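PDB 5LY8: tail component from Lactobacillus phage J-1, which probably binds cell-surface saccharides of its Lactobacillus host through carbohydrate-binding modules of the distal tail protein, this chain being the second module. Local coordinates for residues D21-N32 / Q50-A61. Sequence-based numbering, arbitrary orientation.
Sequences DFNQTPTGVTLN and QSGPFGYANGIA. With MG (magnesium ion), chain C.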
loop_
_atom_site.group_PDB
_atom_site.type_symbol
_atom_site.label_atom_id
_atom_site.label_comp_id
_atom_site.label_asym_id
_atom_site.label_seq_id
_atom_site.Cartn_x
_atom_site.Cartn_y
_atom_site.Cartn_z
ATOM N N ASP A 21 6.750 13.292 4.803
ATOM C CA ASP A 21 5.664 14.276 4.750
ATOM C C ASP A 21 5.567 14.939 3.379
ATOM O O ASP A 21 4.632 15.705 3.136
ATOM C CB ASP A 21 5.787 15.341 5.845
ATOM C CG ASP A 21 7.065 16.137 5.868
ATOM O OD1 ASP A 21 7.728 16.261 4.800
ATOM O OD2 ASP A 21 7.439 16.606 6.971
ATOM N N PHE A 22 6.531 14.684 2.494
ATOM C CA PHE A 22 6.563 15.180 1.114
ATOM C C PHE A 22 6.739 16.690 1.014
ATOM O O PHE A 22 6.574 17.216 -0.085
ATOM C CB PHE A 22 5.360 14.693 0.276
ATOM C CG PHE A 22 5.307 13.189 0.258
ATOM C CD1 PHE A 22 4.267 12.509 0.863
ATOM C CD2 PHE A 22 6.325 12.446 -0.331
ATOM C CE1 PHE A 22 4.223 11.112 0.848
ATOM C CE2 PHE A 22 6.273 11.050 -0.352
ATOM C CZ PHE A 22 5.255 10.397 0.284
ATOM N N ASN A 23 7.125 17.367 2.105
ATOM C CA ASN A 23 7.392 18.826 2.040
ATOM C C ASN A 23 8.641 19.105 1.178
ATOM O O ASN A 23 8.775 20.125 0.562
ATOM C CB ASN A 23 7.524 19.423 3.439
ATOM C CG ASN A 23 6.201 19.520 4.160
ATOM O OD1 ASN A 23 5.165 19.494 3.576
ATOM N ND2 ASN A 23 6.263 19.653 5.441
ATOM N N GLN A 24 9.550 18.158 1.183
ATOM C CA GLN A 24 10.756 18.132 0.391
ATOM C C GLN A 24 10.893 16.730 -0.214
ATOM O O GLN A 24 10.309 15.779 0.289
ATOM C CB GLN A 24 12.004 18.389 1.227
ATOM C CG GLN A 24 12.452 17.303 2.218
ATOM C CD GLN A 24 11.671 17.096 3.562
ATOM O OE1 GLN A 24 10.688 17.841 3.782
ATOM N NE2 GLN A 24 12.228 16.175 4.565
ATOM N N THR A 25 11.676 16.622 -1.276
ATOM C CA THR A 25 11.963 15.353 -1.916
ATOM C C THR A 25 12.386 14.305 -0.872
ATOM O O THR A 25 13.232 14.554 -0.051
ATOM C CB THR A 25 13.087 15.477 -2.976
ATOM O OG1 THR A 25 12.679 16.361 -4.015
ATOM C CG2 THR A 25 13.386 14.185 -3.614
ATOM N N PRO A 26 11.678 13.179 -0.876
ATOM C CA PRO A 26 12.011 12.126 0.089
ATOM C C PRO A 26 13.469 11.676 0.008
ATOM O O PRO A 26 14.048 11.607 -1.080
ATOM C CB PRO A 26 11.116 10.980 -0.347
ATOM C CG PRO A 26 9.936 11.650 -0.956
ATOM C CD PRO A 26 10.528 12.803 -1.708
ATOM N N THR A 27 14.036 11.364 1.166
ATOM C CA THR A 27 15.375 10.800 1.281
ATOM C C THR A 27 15.232 9.428 1.940
ATOM O O THR A 27 14.198 9.106 2.508
ATOM C CB THR A 27 16.307 11.718 2.100
ATOM O OG1 THR A 27 15.805 11.811 3.432
ATOM C CG2 THR A 27 16.464 13.107 1.489
ATOM N N GLY A 28 16.285 8.622 1.830
ATOM C CA GLY A 28 16.334 7.286 2.408
ATOM C C GLY A 28 15.363 6.343 1.744
ATOM O O GLY A 28 14.843 5.423 2.394
ATOM N N VAL A 29 15.112 6.570 0.450
ATOM C CA VAL A 29 14.191 5.759 -0.344
ATOM C C VAL A 29 14.791 5.468 -1.706
ATOM O O VAL A 29 15.727 6.164 -2.151
ATOM C CB VAL A 29 12.800 6.426 -0.524
ATOM C CG1 VAL A 29 12.079 6.585 0.797
ATOM C CG2 VAL A 29 12.878 7.748 -1.291
ATOM N N THR A 30 14.227 4.464 -2.403
ATOM C CA THR A 30 14.626 4.159 -3.762
ATOM C C THR A 30 13.412 4.171 -4.663
ATOM O O THR A 30 12.313 3.764 -4.257
ATOM C CB THR A 30 15.449 2.889 -3.850
ATOM O OG1 THR A 30 14.699 1.834 -3.295
ATOM C CG2 THR A 30 16.793 3.008 -3.141
ATOM N N LEU A 31 13.608 4.635 -5.879
ATOM C CA LEU A 31 12.557 4.783 -6.857
ATOM C C LEU A 31 12.524 3.655 -7.833
ATOM O O LEU A 31 13.565 3.225 -8.328
ATOM C CB LEU A 31 12.762 6.107 -7.614
ATOM C CG LEU A 31 12.762 7.368 -6.734
ATOM C CD1 LEU A 31 13.355 8.579 -7.479
ATOM C CD2 LEU A 31 11.368 7.638 -6.156
ATOM N N ASN A 32 11.316 3.157 -8.130
ATOM C CA ASN A 32 11.106 2.188 -9.192
ATOM C C ASN A 32 11.970 0.922 -9.110
ATOM O O ASN A 32 12.359 0.373 -10.152
ATOM C CB ASN A 32 11.255 2.893 -10.554
ATOM C CG ASN A 32 10.221 3.973 -10.687
ATOM O OD1 ASN A 32 9.063 3.776 -10.295
ATOM N ND2 ASN A 32 10.576 5.088 -11.295
ATOM N N GLN A 50 7.372 -0.681 -12.819
ATOM C CA GLN A 50 7.558 0.433 -11.901
ATOM C C GLN A 50 8.402 1.453 -12.654
ATOM O O GLN A 50 9.569 1.186 -12.940
ATOM C CB GLN A 50 8.312 -0.025 -10.641
ATOM C CG GLN A 50 7.610 -1.153 -9.892
ATOM C CD GLN A 50 8.466 -1.754 -8.814
ATOM O OE1 GLN A 50 8.860 -1.089 -7.856
ATOM N NE2 GLN A 50 8.772 -3.040 -8.950
ATOM N N SER A 51 7.782 2.558 -13.080
ATOM C CA SER A 51 8.500 3.587 -13.836
ATOM C C SER A 51 7.835 4.919 -13.659
ATOM O O SER A 51 6.657 5.002 -13.331
ATOM C CB SER A 51 8.557 3.215 -15.311
ATOM O OG SER A 51 7.329 3.491 -15.954
ATOM N N GLY A 52 8.583 5.954 -13.970
ATOM C CA GLY A 52 8.077 7.309 -13.928
ATOM C C GLY A 52 8.298 8.009 -12.605
ATOM O O GLY A 52 8.708 7.409 -11.616
ATOM N N PRO A 53 8.018 9.315 -12.582
ATOM C CA PRO A 53 8.303 10.122 -11.394
ATOM C C PRO A 53 7.094 10.369 -10.498
ATOM O O PRO A 53 5.944 10.132 -10.867
ATOM C CB PRO A 53 8.738 11.456 -12.025
ATOM C CG PRO A 53 7.857 11.576 -13.197
ATOM C CD PRO A 53 7.628 10.164 -13.728
ATOM N N PHE A 54 7.378 10.946 -9.337
ATOM C CA PHE A 54 6.402 11.589 -8.477
ATOM C C PHE A 54 6.696 13.071 -8.555
ATOM O O PHE A 54 7.869 13.454 -8.465
ATOM C CB PHE A 54 6.581 11.197 -7.011
ATOM C CG PHE A 54 6.258 9.762 -6.696
ATOM C CD1 PHE A 54 4.975 9.393 -6.305
ATOM C CD2 PHE A 54 7.246 8.784 -6.751
ATOM C CE1 PHE A 54 4.678 8.055 -6.022
ATOM C CE2 PHE A 54 6.957 7.457 -6.461
ATOM C CZ PHE A 54 5.678 7.100 -6.084
ATOM N N GLY A 55 5.659 13.880 -8.648
ATOM C CA GLY A 55 5.832 15.325 -8.512
ATOM C C GLY A 55 5.434 15.730 -7.100
ATOM O O GLY A 55 4.486 15.160 -6.552
ATOM N N TYR A 56 6.154 16.670 -6.461
ATOM C CA TYR A 56 5.815 17.077 -5.100
ATOM C C TYR A 56 5.305 18.501 -5.060
ATOM O O TYR A 56 5.965 19.394 -5.592
ATOM C CB TYR A 56 7.000 16.908 -4.151
ATOM C CG TYR A 56 7.601 15.533 -4.227
ATOM C CD1 TYR A 56 6.963 14.444 -3.649
ATOM C CD2 TYR A 56 8.789 15.305 -4.920
ATOM C CE1 TYR A 56 7.471 13.160 -3.788
ATOM C CE2 TYR A 56 9.291 14.022 -5.089
ATOM C CZ TYR A 56 8.631 12.950 -4.514
ATOM O OH TYR A 56 9.139 11.680 -4.623
ATOM N N ALA A 57 4.132 18.726 -4.455
ATOM C CA ALA A 57 3.606 20.077 -4.254
ATOM C C ALA A 57 2.768 20.090 -2.998
ATOM O O ALA A 57 1.976 19.182 -2.785
ATOM C CB ALA A 57 2.750 20.472 -5.442
ATOM N N ASN A 58 2.894 21.151 -2.189
ATOM C CA ASN A 58 2.030 21.356 -1.034
ATOM C C ASN A 58 2.038 20.221 -0.019
ATOM O O ASN A 58 1.003 19.958 0.589
ATOM C CB ASN A 58 0.609 21.665 -1.509
ATOM C CG ASN A 58 0.559 23.004 -2.179
ATOM O OD1 ASN A 58 1.257 23.912 -1.764
ATOM N ND2 ASN A 58 -0.210 23.152 -3.267
ATOM N N GLY A 59 3.177 19.542 0.129
ATOM C CA GLY A 59 3.276 18.437 1.082
ATOM C C GLY A 59 2.602 17.176 0.591
ATOM O O GLY A 59 2.195 16.316 1.389
ATOM N N ILE A 60 2.485 17.048 -0.739
ATOM C CA ILE A 60 1.778 15.947 -1.371
ATOM C C ILE A 60 2.574 15.400 -2.556
ATOM O O ILE A 60 3.139 16.167 -3.343
ATOM C CB ILE A 60 0.394 16.445 -1.838
ATOM C CG1 ILE A 60 -0.467 16.948 -0.652
ATOM C CG2 ILE A 60 -0.332 15.328 -2.636
ATOM C CD1 ILE A 60 -1.721 17.846 -1.110
ATOM N N ALA A 61 2.625 14.067 -2.663
ATOM C CA ALA A 61 3.237 13.385 -3.796
ATOM C C ALA A 61 2.162 13.037 -4.819
ATOM O O ALA A 61 1.130 12.420 -4.471
ATOM C CB ALA A 61 3.964 12.135 -3.342
HETATM MG MG MG C . 2.331 15.815 3.636
HETATM O O HOH W 1 5.639 19.440 -1.428
HETATM O O HOH W 2 3.065 17.990 4.598
HETATM O O HOH W 3 0.248 17.010 4.065
HETATM O O HOH W 4 2.189 15.116 5.958
#
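The backbone carbonyls of D21 and G59 meet at a magnesium ion, joining the loop after the first strand of this concanavalin-like carbohydrate-binding module to the type I' turn of the hairpin 54-57/60-63. D21 O lies 2.4 Å from the metal and G59 O 2.3 Å; three waters and Q227 O from strand 223-238 complete six ligands. The two carbonyl oxygens come close to each other because they share the cation. One metal-bound water also donates to N23 OD1, while a separate water links F22 O to G59 N.

Beside the metal, F22 begins the apolar part of the contact. With chi1 at -58° turning CG to the side of the backbone N, the F22 ring lies against A61, whose CB makes a CH-pi contact over the ring centre, 3.9 Å from the F22 centroid. The Y56 and F22 rings lie side by side, neither over the other's face, their planes 8° apart, with Y56 CE1 3.7 Å from F22 CD2. P26 CD then presses on one face of Y56, 3.4 Å from Y56 CZ.

Farther along, L31 CD2 reaches the edge of the F54 ring. Outside the two segments, W226 meets the F22 ring and M78 touches P26 and Y56. At the far end, N32 OD1 accepts from S77 N of strand 73-81, which would help set the amide's rotation; N32 ND2 donates in the amide plane to G52 O, 3.0 Å away and nearly straight at 172°.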